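Local coordinates for epimerase domain-containing protein (Bacillus cereus HuA2-4, PDB 6ZLK), which probably interconverts UDP-glucuronic acid and UDP-galacturonic acid by inverting C4 of the sugar, with bound NAD as the redox cofactor, at residues A[195-200]-A[252-257]; A[162-167]-A[234-239]; A[1-6]-A[18-23]; A[70-75]-A[110-115]. All blocks are in the same frame, centred on the assembly; numbering follows the deposited sequence.

In the fold
Interactions 2, 3 and 4 belong to the NAD-binding Rossmann part of the chain, while interaction 1 lies in the region next to the UDP-sugar, where the side chain of Ile254 is about 7 Å from the bound nucleotide sugar. Interactions 1 and 4 are farthest apart, about 45 Å between centres. Interaction 3 touches interaction 4 through the salt bridge Lys2 NZ to Asp74 OD2 (2.8 Å) and by Leu4 packing on Leu71 and Leu72. Interaction 4 meets interaction 2 where Tyr163 OH and Glu111 OE2 lie 2.5 Å apart, a probable hydrogen bond. The side chain of Val5 in interaction 3 is about 9 Å from NAD, that of Leu72 in interaction 4 about 13 Å.

Interaction 1 (A[195-200]-A[252-257]); sequences KQMLED and DIISML
Met197, in the last turn of helix 189-198, reaches across to Leu257 and Ile254 on helix 250-261. Its CB already points toward that helix, and the chain leaves it stretched, with CG anti to the backbone N (chi1 -174°) and SD nearly anti again, which carries the sulfur well beyond its own backbone. Met197 SD comes to rest beside the CB and carbonyl O of Leu257, 3.9 Å from Leu257 CB and 3.8 Å from Leu257 O. There the chain bends (chi3 -58°), and Met197 CE is laid against Leu257 CB at 3.7 Å. The same methyl, Met197 CE, lies 4.2 Å from Ile254 O. It is only loosely in touch with the Ile254 side chain, Met197 CE lying 4.5 Å from Ile254 CG2. An unbranched, flexible methionine suits this place, because its slim tip can enter between residues one helical turn apart. This is helix-to-helix packing in the substrate-side region of an epimerase of the extended short-chain dehydrogenase type; Leu203, on strand 203-206, touches both Met197 and Ile254, while Ile194 of helix 189-198 packs on Leu257. Just past Met197 the helix closes in a Schellman motif, in which Asp200 takes a positive phi (60°) and Asp200 N bonds back to Met197 O at 3.2 Å.

Interaction 2 (A[162-167]-A[234-239]); sequences VYHKNF and NIIGEV
Gly237 occupies the third position of a type II beta turn running from Ile235 to Glu238, where it has a positive phi (86°) and presents its CA to His164, the CA atoms of Gly237 and His164 being 7.0 Å apart. With no side chain on that carbon, the imidazole can settle close by: Gly237 CA lies over one face of the His164 ring, 4.2 Å from the centroid and 28° off the normal, a CH-pi contact. The histidine gets there by holding CG anti to its backbone N (chi1 172°), which throws the ring outward from helix 148-167. Its far rim meets Ile236, whose CG2 methyl approaches His164 NE2 obliquely at 3.7 Å, while the other branch of the isoleucine leads elsewhere. The turn is closed by Glu238 N to Ile235 O (3.1 Å), and an Asx turn overlaps its start, Ile236 N donating to Asn234 OD1 at 3.1 Å. This surface contact ties the C-terminal part of helix 148-167 to the loop between helix 218-230 and strand 239-242. Strand 171-180 borders both partners: Ile171 touches His164, Val172 touches Ile236, and Gly237 and Glu238 hydrogen-bond to its backbone.

Interaction 3 (A[1-6]-A[18-23]); sequences MKILVT and QALLKN
Leu20 meets Ile3 and Val5 because its CG stands anti to the carbonyl carbon (chi1 -63°), a torsion that, with the second one extended, aims both methyls from helix 11-21 at strand 2-6. On the strand, the CB of Ile3 points toward the helix, and with CG2 anti to the backbone N and CG1 anti to the carbonyl carbon both branches touch Leu20. Ile3 CG2 lies 4.1 Å from Leu20 CD1, and Ile3 CD1 is 4.2 Å from Leu20 CD2; the two side chains run obliquely past one another, each branch finding its own methyl. Val5, two residues farther along, meets the leucine tip to tip, with Val5 CG2 at 4.1 Å from Leu20 CD1. Leu20 CD1 therefore touches both strand residues, while Leu20 CD2 meets Ile3 alone. All three residues are buried, and the contact is wholly apolar. Beta-branched isoleucine and valine suit an extended strand, and leucine, with its fork one carbon farther out, suits a helix that must reach down to the sheet.

Strand 2-6 and helix 11-21 open the first beta-alpha-beta unit of the Rossmann fold, and the turn between them and the first turn of the helix carry the glycine-rich sequence that in this family receives the dinucleotide. Alternation along the strand leaves Ile3 and Val5 on the helix side, whereas Leu4 points to the other face of the sheet. Around the contact, Val28 of strand 27-31 touches Val5 and Leu20, Tyr79 of strand 77-80 touches Ile3 and Leu20, and helix 218-230 closes in with Leu229 on Ile3 and Val226 on Leu20.

Interaction 4 (A[70-75]-A[110-115]); sequences KLLQDI and LEACKH
Leu72 packs against Ala112 and Cys113, joining the C-terminal parts of helices 68-72 and 96-113. Both helices belong to the Rossmann fold and lie over the same face of the parallel Rossmann strands, next to one another, with strand 77-80 following the first and preceding the second. Leu72 gives up far more surface than its partners, and it does the touching with one methyl. With CG anti to the carbonyl carbon (chi1 -78°) and CD1 extended beyond it (chi2 165°), that methyl reaches the neighbouring helix. There Leu72 CD1 is pressed to 3.4 Å from Ala112 CB, tighter than usual for two carbons. The small alanine suits this place, since its lone methyl lets the leucine come close to the helix backbone. From the next residue, Cys113 SG stands 3.8 Å from the same Leu72 CD1. The thiol is a compact, weakly polar group at home among hydrocarbons, and Cys113 also packs on Phe121 of strand 120-126 and on the loop residues Leu118 and Ile169. Ile116, in the loop after helix 96-113, also touches Leu72. On the other helix Ala112 follows Glu111, whose carboxylate OE2 bonds to Gly92 N of the second subunit, so the residue next to Ala112 takes part in the dimer interface. Past Leu72 the chain reverses in a type I beta turn, with Ile75 N donating to Leu72 O at 3.1 Å.

Interaction 1 (A[195-200]-A[252-257])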
loop_
_atom_site.group_PDB
_atom_site.type_symbol
_atom_site.label_atom_id
_atom_site.label_comp_id
_atom_site.label_asym_id
_atom_site.label_seq_id
_atom_site.Cartn_x
_atom_site.Cartn_y
_atom_site.Cartn_z
ATOM N N LYS A 195 0.925 -25.118 23.053
ATOM C CA LYS A 195 -0.099 -24.941 24.096
ATOM C C LYS A 195 -1.081 -26.108 23.938
ATOM O O LYS A 195 -1.401 -26.771 24.966
ATOM C CB LYS A 195 -0.805 -23.584 23.994
ATOM C CG LYS A 195 -1.834 -23.311 25.083
ATOM C CD LYS A 195 -2.531 -21.993 24.906
ATOM C CE LYS A 195 -3.328 -21.592 26.118
ATOM N NZ LYS A 195 -4.452 -22.517 26.295
ATOM N N GLN A 196 -1.564 -26.373 22.714
ATOM C CA GLN A 196 -2.506 -27.489 22.473
ATOM C C GLN A 196 -1.816 -28.786 22.876
ATOM O O GLN A 196 -2.496 -29.614 23.518
ATOM C CB GLN A 196 -2.980 -27.480 21.015
ATOM C CG GLN A 196 -3.845 -26.289 20.685
ATOM C CD GLN A 196 -3.864 -25.975 19.199
ATOM O OE1 GLN A 196 -3.171 -26.629 18.405
ATOM N NE2 GLN A 196 -4.615 -24.950 18.844
ATOM N N MET A 197 -0.562 -29.019 22.478
ATOM C CA MET A 197 0.136 -30.286 22.792
ATOM C C MET A 197 0.245 -30.452 24.305
ATOM O O MET A 197 -0.047 -31.588 24.785
ATOM C CB MET A 197 1.522 -30.300 22.167
ATOM C CG MET A 197 2.233 -31.618 22.316
ATOM S SD MET A 197 3.693 -31.711 21.258
ATOM C CE MET A 197 3.013 -31.452 19.620
ATOM N N LEU A 198 0.532 -29.382 25.049
ATOM C CA LEU A 198 0.734 -29.475 26.519
ATOM C C LEU A 198 -0.592 -29.784 27.202
ATOM O O LEU A 198 -0.578 -30.467 28.263
ATOM C CB LEU A 198 1.310 -28.159 27.042
ATOM C CG LEU A 198 2.791 -28.005 26.786
ATOM C CD1 LEU A 198 3.186 -26.551 26.970
ATOM C CD2 LEU A 198 3.584 -28.925 27.684
ATOM N N GLU A 199 -1.683 -29.340 26.618
ATOM C CA GLU A 199 -3.055 -29.463 27.166
ATOM C C GLU A 199 -3.716 -30.759 26.683
ATOM O O GLU A 199 -4.887 -30.987 27.040
ATOM C CB GLU A 199 -3.838 -28.206 26.806
ATOM C CG GLU A 199 -3.379 -27.002 27.595
ATOM C CD GLU A 199 -4.032 -25.691 27.185
ATOM O OE1 GLU A 199 -4.846 -25.709 26.230
ATOM O OE2 GLU A 199 -3.710 -24.652 27.811
ATOM N N ASP A 200 -3.037 -31.561 25.859
ATOM C CA ASP A 200 -3.615 -32.818 25.319
ATOM C C ASP A 200 -4.863 -32.461 24.515
ATOM O O ASP A 200 -5.828 -33.199 24.590
ATOM C CB ASP A 200 -3.916 -33.781 26.480
ATOM C CG ASP A 200 -2.728 -33.908 27.410
ATOM O OD1 ASP A 200 -1.609 -34.167 26.879
ATOM O OD2 ASP A 200 -2.913 -33.732 28.667
ATOM N N ASP A 252 6.436 -31.168 9.944
ATOM C CA ASP A 252 7.829 -31.418 10.390
ATOM C C ASP A 252 7.962 -30.884 11.817
ATOM O O ASP A 252 8.553 -31.584 12.648
ATOM C CB ASP A 252 8.863 -30.687 9.524
ATOM C CG ASP A 252 9.057 -31.156 8.101
ATOM O OD1 ASP A 252 8.719 -32.342 7.864
ATOM O OD2 ASP A 252 9.514 -30.290 7.229
ATOM N N ILE A 253 7.456 -29.677 12.072
ATOM C CA ILE A 253 7.538 -28.998 13.386
ATOM C C ILE A 253 6.824 -29.870 14.412
ATOM O O ILE A 253 7.361 -30.065 15.539
ATOM C CB ILE A 253 6.952 -27.577 13.285
ATOM C CG1 ILE A 253 7.792 -26.666 12.388
ATOM C CG2 ILE A 253 6.763 -26.971 14.666
ATOM C CD1 ILE A 253 9.164 -26.397 12.849
ATOM N N ILE A 254 5.594 -30.307 14.084
ATOM C CA ILE A 254 4.813 -31.128 15.027
ATOM C C ILE A 254 5.658 -32.358 15.380
ATOM O O ILE A 254 5.691 -32.680 16.577
ATOM C CB ILE A 254 3.438 -31.474 14.461
ATOM C CG1 ILE A 254 2.572 -30.224 14.382
ATOM C CG2 ILE A 254 2.794 -32.560 15.309
ATOM C CD1 ILE A 254 1.275 -30.408 13.643
ATOM N N SER A 255 6.315 -33.024 14.436
ATOM C CA SER A 255 7.150 -34.215 14.751
ATOM C C SER A 255 8.275 -33.841 15.701
ATOM O O SER A 255 8.539 -34.597 16.626
ATOM C CB SER A 255 7.683 -34.873 13.546
ATOM O OG SER A 255 6.589 -35.384 12.826
ATOM N N MET A 256 8.905 -32.710 15.474
ATOM C CA MET A 256 10.013 -32.277 16.334
ATOM C C MET A 256 9.452 -32.003 17.720
ATOM O O MET A 256 10.142 -32.366 18.693
ATOM C CB MET A 256 10.618 -30.994 15.767
ATOM C CG MET A 256 11.259 -31.264 14.426
ATOM S SD MET A 256 12.014 -29.768 13.787
ATOM C CE MET A 256 13.511 -29.940 14.748
ATOM N N LEU A 257 8.248 -31.447 17.827
ATOM C CA LEU A 257 7.656 -31.117 19.139
ATOM C C LEU A 257 7.271 -32.422 19.844
ATOM O O LEU A 257 7.375 -32.461 21.079
ATOM C CB LEU A 257 6.453 -30.183 18.975
ATOM C CG LEU A 257 6.803 -28.720 18.672
ATOM C CD1 LEU A 257 5.526 -27.988 18.296
ATOM C CD2 LEU A 257 7.490 -28.066 19.837
#

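Interaction 2 (A[162-167]-A[234-239])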
loop_
_atom_site.group_PDB
_atom_site.type_symbol
_atom_site.label_atom_id
_atom_site.label_comp_id
_atom_site.label_asym_id
_atom_site.label_seq_id
_atom_site.Cartn_x
_atom_site.Cartn_y
_atom_site.Cartn_z
ATOM N N VAL A 162 9.332 6.754 -0.284
ATOM C CA VAL A 162 8.914 8.133 -0.627
ATOM C C VAL A 162 9.687 9.130 0.213
ATOM O O VAL A 162 10.194 10.102 -0.317
ATOM C CB VAL A 162 7.396 8.289 -0.431
ATOM C CG1 VAL A 162 6.988 9.741 -0.387
ATOM C CG2 VAL A 162 6.659 7.469 -1.503
ATOM N N TYR A 163 9.846 8.890 1.499
ATOM C CA TYR A 163 10.456 9.885 2.394
ATOM C C TYR A 163 11.980 9.864 2.269
ATOM O O TYR A 163 12.604 10.920 2.435
ATOM C CB TYR A 163 9.918 9.680 3.801
ATOM C CG TYR A 163 8.550 10.272 3.945
ATOM C CD1 TYR A 163 7.413 9.598 3.535
ATOM C CD2 TYR A 163 8.382 11.538 4.488
ATOM C CE1 TYR A 163 6.157 10.166 3.648
ATOM C CE2 TYR A 163 7.131 12.106 4.643
ATOM C CZ TYR A 163 6.022 11.447 4.163
ATOM O OH TYR A 163 4.749 11.897 4.267
ATOM N N HIS A 164 12.567 8.736 1.907
ATOM C CA HIS A 164 14.021 8.615 1.649
ATOM C C HIS A 164 14.317 9.433 0.381
ATOM O O HIS A 164 15.220 10.293 0.405
ATOM C CB HIS A 164 14.390 7.137 1.511
ATOM C CG HIS A 164 15.795 6.947 1.071
ATOM N ND1 HIS A 164 16.104 6.264 -0.086
ATOM C CD2 HIS A 164 16.961 7.436 1.544
ATOM C CE1 HIS A 164 17.433 6.219 -0.203
ATOM N NE2 HIS A 164 17.982 6.951 0.747
ATOM N N LYS A 165 13.532 9.227 -0.661
ATOM C CA LYS A 165 13.876 9.882 -1.947
ATOM C C LYS A 165 13.615 11.366 -1.886
ATOM O O LYS A 165 14.422 12.151 -2.463
ATOM C CB LYS A 165 13.141 9.194 -3.087
ATOM C CG LYS A 165 13.678 7.812 -3.413
ATOM C CD LYS A 165 15.182 7.693 -3.681
ATOM C CE LYS A 165 15.542 6.372 -4.350
ATOM N NZ LYS A 165 16.992 6.270 -4.661
ATOM N N ASN A 166 12.551 11.787 -1.245
ATOM C CA ASN A 166 12.161 13.214 -1.258
ATOM C C ASN A 166 12.913 13.994 -0.178
ATOM O O ASN A 166 13.229 15.163 -0.420
ATOM C CB ASN A 166 10.662 13.415 -1.141
ATOM C CG ASN A 166 9.994 13.043 -2.450
ATOM O OD1 ASN A 166 10.068 13.825 -3.425
ATOM N ND2 ASN A 166 9.410 11.851 -2.515
ATOM N N PHE A 167 13.111 13.405 1.001
ATOM C CA PHE A 167 13.582 14.172 2.189
ATOM C C PHE A 167 14.850 13.573 2.797
ATOM O O PHE A 167 15.274 14.115 3.836
ATOM C CB PHE A 167 12.487 14.263 3.230
ATOM C CG PHE A 167 11.243 14.881 2.651
ATOM C CD1 PHE A 167 11.299 16.167 2.125
ATOM C CD2 PHE A 167 10.054 14.192 2.591
ATOM C CE1 PHE A 167 10.166 16.749 1.570
ATOM C CE2 PHE A 167 8.929 14.784 2.047
ATOM C CZ PHE A 167 8.986 16.054 1.545
ATOM N N ASN A 234 27.444 0.933 4.338
ATOM C CA ASN A 234 26.353 1.891 4.061
ATOM C C ASN A 234 25.172 1.062 3.554
ATOM O O ASN A 234 25.244 0.534 2.443
ATOM C CB ASN A 234 26.723 3.031 3.110
ATOM C CG ASN A 234 25.668 4.121 3.178
ATOM O OD1 ASN A 234 24.484 3.844 3.090
ATOM N ND2 ASN A 234 26.076 5.364 3.365
ATOM N N ILE A 235 24.104 0.982 4.349
ATOM C CA ILE A 235 22.899 0.182 4.026
ATOM C C ILE A 235 21.664 1.065 3.841
ATOM O O ILE A 235 20.543 0.541 3.692
ATOM C CB ILE A 235 22.671 -0.917 5.082
ATOM C CG1 ILE A 235 22.352 -0.340 6.461
ATOM C CG2 ILE A 235 23.870 -1.842 5.132
ATOM C CD1 ILE A 235 21.902 -1.377 7.464
ATOM N N ILE A 236 21.848 2.364 3.773
ATOM C CA ILE A 236 20.692 3.282 3.655
ATOM C C ILE A 236 20.008 3.014 2.316
ATOM O O ILE A 236 20.705 2.866 1.273
ATOM C CB ILE A 236 21.096 4.749 3.811
ATOM C CG1 ILE A 236 21.829 5.044 5.121
ATOM C CG2 ILE A 236 19.860 5.586 3.620
ATOM C CD1 ILE A 236 21.197 4.500 6.371
ATOM N N GLY A 237 18.689 2.926 2.342
ATOM C CA GLY A 237 17.802 2.691 1.194
ATOM C C GLY A 237 17.620 1.215 0.879
ATOM O O GLY A 237 16.825 0.938 -0.008
ATOM N N GLU A 238 18.320 0.302 1.567
ATOM C CA GLU A 238 18.354 -1.137 1.241
ATOM C C GLU A 238 17.164 -1.866 1.891
ATOM O O GLU A 238 16.733 -1.477 3.028
ATOM C CB GLU A 238 19.609 -1.838 1.740
ATOM C CG GLU A 238 20.883 -1.445 0.976
ATOM C CD GLU A 238 20.801 -1.559 -0.541
ATOM O OE1 GLU A 238 20.129 -2.465 -1.051
ATOM O OE2 GLU A 238 21.419 -0.716 -1.220
ATOM N N VAL A 239 16.596 -2.794 1.169
ATOM C CA VAL A 239 15.663 -3.804 1.729
ATOM C C VAL A 239 16.462 -5.078 1.964
ATOM O O VAL A 239 17.141 -5.550 1.037
ATOM C CB VAL A 239 14.484 -4.050 0.791
ATOM C CG1 VAL A 239 13.546 -5.115 1.338
ATOM C CG2 VAL A 239 13.751 -2.735 0.531
#

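Interaction 3 (A[1-6]-A[18-23])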
loop_
_atom_site.group_PDB
_atom_site.type_symbol
_atom_site.label_atom_id
_atom_site.label_comp_id
_atom_site.label_asym_id
_atom_site.label_seq_id
_atom_site.Cartn_x
_atom_site.Cartn_y
_atom_site.Cartn_z
ATOM N N MET A 1 24.289 6.508 22.247
ATOM C CA MET A 1 23.291 6.540 21.149
ATOM C C MET A 1 21.897 6.392 21.758
ATOM O O MET A 1 21.716 5.507 22.652
ATOM C CB MET A 1 23.553 5.359 20.222
ATOM C CG MET A 1 22.500 5.263 19.151
ATOM S SD MET A 1 23.173 4.375 17.818
ATOM C CE MET A 1 24.191 5.658 17.091
ATOM N N LYS A 2 20.942 7.173 21.294
ATOM C CA LYS A 2 19.578 7.142 21.836
ATOM C C LYS A 2 18.683 6.566 20.748
ATOM O O LYS A 2 18.644 7.078 19.628
ATOM C CB LYS A 2 19.053 8.503 22.273
ATOM C CG LYS A 2 17.801 8.412 23.140
ATOM C CD LYS A 2 17.418 9.656 23.908
ATOM C CE LYS A 2 16.228 9.373 24.774
ATOM N NZ LYS A 2 16.026 10.440 25.775
ATOM N N ILE A 3 17.958 5.535 21.105
ATOM C CA ILE A 3 17.224 4.685 20.151
ATOM C C ILE A 3 15.755 4.661 20.566
ATOM O O ILE A 3 15.419 4.302 21.709
ATOM C CB ILE A 3 17.831 3.277 20.138
ATOM C CG1 ILE A 3 19.337 3.289 19.838
ATOM C CG2 ILE A 3 17.066 2.414 19.157
ATOM C CD1 ILE A 3 19.983 2.006 20.101
ATOM N N LEU A 4 14.876 4.948 19.624
ATOM C CA LEU A 4 13.424 4.816 19.810
ATOM C C LEU A 4 13.016 3.471 19.253
ATOM O O LEU A 4 13.347 3.168 18.082
ATOM C CB LEU A 4 12.666 5.892 19.052
ATOM C CG LEU A 4 11.155 5.768 19.087
ATOM C CD1 LEU A 4 10.643 5.967 20.506
ATOM C CD2 LEU A 4 10.539 6.782 18.142
ATOM N N VAL A 5 12.362 2.635 20.054
ATOM C CA VAL A 5 11.795 1.357 19.581
ATOM C C VAL A 5 10.301 1.459 19.613
ATOM O O VAL A 5 9.745 1.523 20.750
ATOM C CB VAL A 5 12.254 0.144 20.396
ATOM C CG1 VAL A 5 11.609 -1.117 19.870
ATOM C CG2 VAL A 5 13.775 0.024 20.379
ATOM N N THR A 6 9.653 1.525 18.480
ATOM C CA THR A 6 8.169 1.525 18.481
ATOM C C THR A 6 7.725 0.081 18.611
ATOM O O THR A 6 8.400 -0.833 18.068
ATOM C CB THR A 6 7.553 2.203 17.265
ATOM O OG1 THR A 6 7.733 1.347 16.126
ATOM C CG2 THR A 6 8.170 3.561 17.004
ATOM N N GLN A 18 15.762 -5.419 25.174
ATOM C CA GLN A 18 16.618 -6.177 26.104
ATOM C C GLN A 18 18.021 -6.286 25.498
ATOM O O GLN A 18 19.026 -6.035 26.188
ATOM C CB GLN A 18 15.980 -7.538 26.351
ATOM C CG GLN A 18 16.595 -8.319 27.479
ATOM C CD GLN A 18 15.517 -9.176 28.104
ATOM O OE1 GLN A 18 14.619 -9.657 27.420
ATOM N NE2 GLN A 18 15.574 -9.323 29.417
ATOM N N ALA A 19 18.109 -6.621 24.217
ATOM C CA ALA A 19 19.413 -6.779 23.548
ATOM C C ALA A 19 20.147 -5.435 23.464
ATOM O O ALA A 19 21.377 -5.390 23.755
ATOM C CB ALA A 19 19.248 -7.378 22.177
ATOM N N LEU A 20 19.481 -4.373 23.037
ATOM C CA LEU A 20 20.142 -3.058 22.946
ATOM C C LEU A 20 20.691 -2.625 24.305
ATOM O O LEU A 20 21.802 -2.062 24.346
ATOM C CB LEU A 20 19.195 -2.009 22.374
ATOM C CG LEU A 20 18.751 -2.284 20.959
ATOM C CD1 LEU A 20 17.571 -1.403 20.578
ATOM C CD2 LEU A 20 19.867 -2.148 19.955
ATOM N N LEU A 21 19.936 -2.845 25.362
ATOM C CA LEU A 21 20.309 -2.327 26.696
ATOM C C LEU A 21 21.512 -3.085 27.239
ATOM O O LEU A 21 22.163 -2.497 28.108
ATOM C CB LEU A 21 19.155 -2.399 27.674
ATOM C CG LEU A 21 18.029 -1.421 27.407
ATOM C CD1 LEU A 21 16.783 -1.786 28.201
ATOM C CD2 LEU A 21 18.467 -0.007 27.703
ATOM N N LYS A 22 21.888 -4.228 26.675
ATOM C CA LYS A 22 23.150 -4.927 27.067
ATOM C C LYS A 22 24.371 -4.067 26.752
ATOM O O LYS A 22 25.421 -4.315 27.345
ATOM C CB LYS A 22 23.210 -6.313 26.435
ATOM C CG LYS A 22 22.222 -7.224 27.109
ATOM C CD LYS A 22 22.260 -8.633 26.650
ATOM C CE LYS A 22 21.151 -9.410 27.332
ATOM N NZ LYS A 22 20.966 -10.734 26.689
ATOM N N ASN A 23 24.297 -3.191 25.765
ATOM C CA ASN A 23 25.388 -2.261 25.431
ATOM C C ASN A 23 25.203 -1.011 26.308
ATOM O O ASN A 23 24.202 -0.299 26.153
ATOM C CB ASN A 23 25.386 -1.983 23.949
ATOM C CG ASN A 23 26.579 -1.179 23.491
ATOM O OD1 ASN A 23 27.049 -0.277 24.185
ATOM N ND2 ASN A 23 27.051 -1.483 22.293
#

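Interaction 4 (A[70-75]-A[110-115])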
loop_
_atom_site.group_PDB
_atom_site.type_symbol
_atom_site.label_atom_id
_atom_site.label_comp_id
_atom_site.label_asym_id
_atom_site.label_seq_id
_atom_site.Cartn_x
_atom_site.Cartn_y
_atom_site.Cartn_z
ATOM N N LYS A 70 8.408 16.240 20.121
ATOM C CA LYS A 70 8.976 15.989 21.471
ATOM C C LYS A 70 9.663 14.622 21.525
ATOM O O LYS A 70 10.783 14.538 22.069
ATOM N N LEU A 71 9.015 13.566 21.035
ATOM C CA LEU A 71 9.534 12.188 21.169
ATOM C C LEU A 71 10.874 12.084 20.439
ATOM O O LEU A 71 11.775 11.385 20.956
ATOM C CB LEU A 71 8.518 11.219 20.575
ATOM C CG LEU A 71 8.837 9.744 20.759
ATOM C CD1 LEU A 71 8.908 9.411 22.239
ATOM C CD2 LEU A 71 7.805 8.900 20.057
ATOM N N LEU A 72 11.001 12.705 19.275
ATOM C CA LEU A 72 12.134 12.376 18.381
ATOM C C LEU A 72 13.302 13.357 18.553
ATOM O O LEU A 72 14.324 13.157 17.907
ATOM C CB LEU A 72 11.611 12.381 16.939
ATOM C CG LEU A 72 10.827 11.136 16.519
ATOM C CD1 LEU A 72 10.073 11.400 15.235
ATOM C CD2 LEU A 72 11.786 9.959 16.348
ATOM N N GLN A 73 13.148 14.420 19.336
ATOM C CA GLN A 73 14.126 15.551 19.334
ATOM C C GLN A 73 15.554 15.059 19.658
ATOM O O GLN A 73 16.508 15.632 19.078
ATOM C CB GLN A 73 13.665 16.660 20.289
ATOM C CG GLN A 73 13.659 16.257 21.761
ATOM C CD GLN A 73 12.773 17.135 22.624
ATOM O OE1 GLN A 73 12.497 18.292 22.303
ATOM N NE2 GLN A 73 12.315 16.589 23.740
ATOM N N ASP A 74 15.729 14.080 20.554
ATOM C CA ASP A 74 17.070 13.596 20.960
ATOM C C ASP A 74 17.345 12.159 20.447
ATOM O O ASP A 74 18.290 11.511 20.938
ATOM C CB ASP A 74 17.223 13.746 22.475
ATOM C CG ASP A 74 16.165 12.951 23.229
ATOM O OD1 ASP A 74 15.236 12.401 22.536
ATOM O OD2 ASP A 74 16.257 12.878 24.503
ATOM N N ILE A 75 16.591 11.673 19.457
ATOM C CA ILE A 75 16.716 10.282 18.952
ATOM C C ILE A 75 17.734 10.211 17.817
ATOM O O ILE A 75 17.664 11.073 16.895
ATOM C CB ILE A 75 15.353 9.766 18.492
ATOM C CG1 ILE A 75 14.375 9.775 19.658
ATOM C CG2 ILE A 75 15.509 8.422 17.817
ATOM C CD1 ILE A 75 14.779 8.868 20.783
ATOM N N LEU A 110 7.539 9.104 9.717
ATOM C CA LEU A 110 8.451 9.617 8.687
ATOM C C LEU A 110 8.325 11.123 8.562
ATOM O O LEU A 110 9.367 11.766 8.380
ATOM C CB LEU A 110 8.169 8.960 7.358
ATOM C CG LEU A 110 8.516 7.481 7.342
ATOM C CD1 LEU A 110 7.828 6.822 6.179
ATOM C CD2 LEU A 110 10.014 7.310 7.343
ATOM N N GLU A 111 7.105 11.667 8.611
ATOM C CA GLU A 111 6.922 13.148 8.557
ATOM C C GLU A 111 7.717 13.779 9.703
ATOM O O GLU A 111 8.359 14.818 9.513
ATOM C CB GLU A 111 5.442 13.498 8.663
ATOM C CG GLU A 111 4.655 13.339 7.371
ATOM C CD GLU A 111 4.807 14.494 6.390
ATOM O OE1 GLU A 111 5.098 15.601 6.850
ATOM O OE2 GLU A 111 4.615 14.269 5.186
ATOM N N ALA A 112 7.654 13.198 10.894
ATOM C CA ALA A 112 8.291 13.788 12.086
ATOM C C ALA A 112 9.802 13.721 11.914
ATOM O O ALA A 112 10.523 14.590 12.405
ATOM C CB ALA A 112 7.815 13.070 13.322
ATOM N N CYS A 113 10.291 12.742 11.155
ATOM C CA CYS A 113 11.742 12.529 10.966
ATOM C C CYS A 113 12.337 13.495 9.927
ATOM O O CYS A 113 13.586 13.616 9.876
ATOM C CB CYS A 113 12.035 11.079 10.630
ATOM S SG CYS A 113 11.802 10.025 12.087
ATOM N N LYS A 114 11.514 14.192 9.156
ATOM C CA LYS A 114 11.990 15.293 8.262
ATOM C C LYS A 114 12.709 16.376 9.093
ATOM O O LYS A 114 13.640 17.002 8.545
ATOM C CB LYS A 114 10.824 15.959 7.533
ATOM C CG LYS A 114 10.095 15.084 6.534
ATOM C CD LYS A 114 8.838 15.714 5.913
ATOM C CE LYS A 114 9.117 16.944 5.080
ATOM N NZ LYS A 114 7.877 17.729 4.851
ATOM N N HIS A 115 12.273 16.623 10.335
ATOM C CA HIS A 115 12.680 17.778 11.191
ATOM C C HIS A 115 13.821 17.402 12.140
ATOM O O HIS A 115 14.050 18.171 13.098
ATOM C CB HIS A 115 11.484 18.309 12.012
ATOM C CG HIS A 115 10.319 18.628 11.146
ATOM N ND1 HIS A 115 9.172 17.855 11.146
ATOM C CD2 HIS A 115 10.166 19.556 10.172
ATOM C CE1 HIS A 115 8.341 18.319 10.241
ATOM N NE2 HIS A 115 8.924 19.367 9.627
#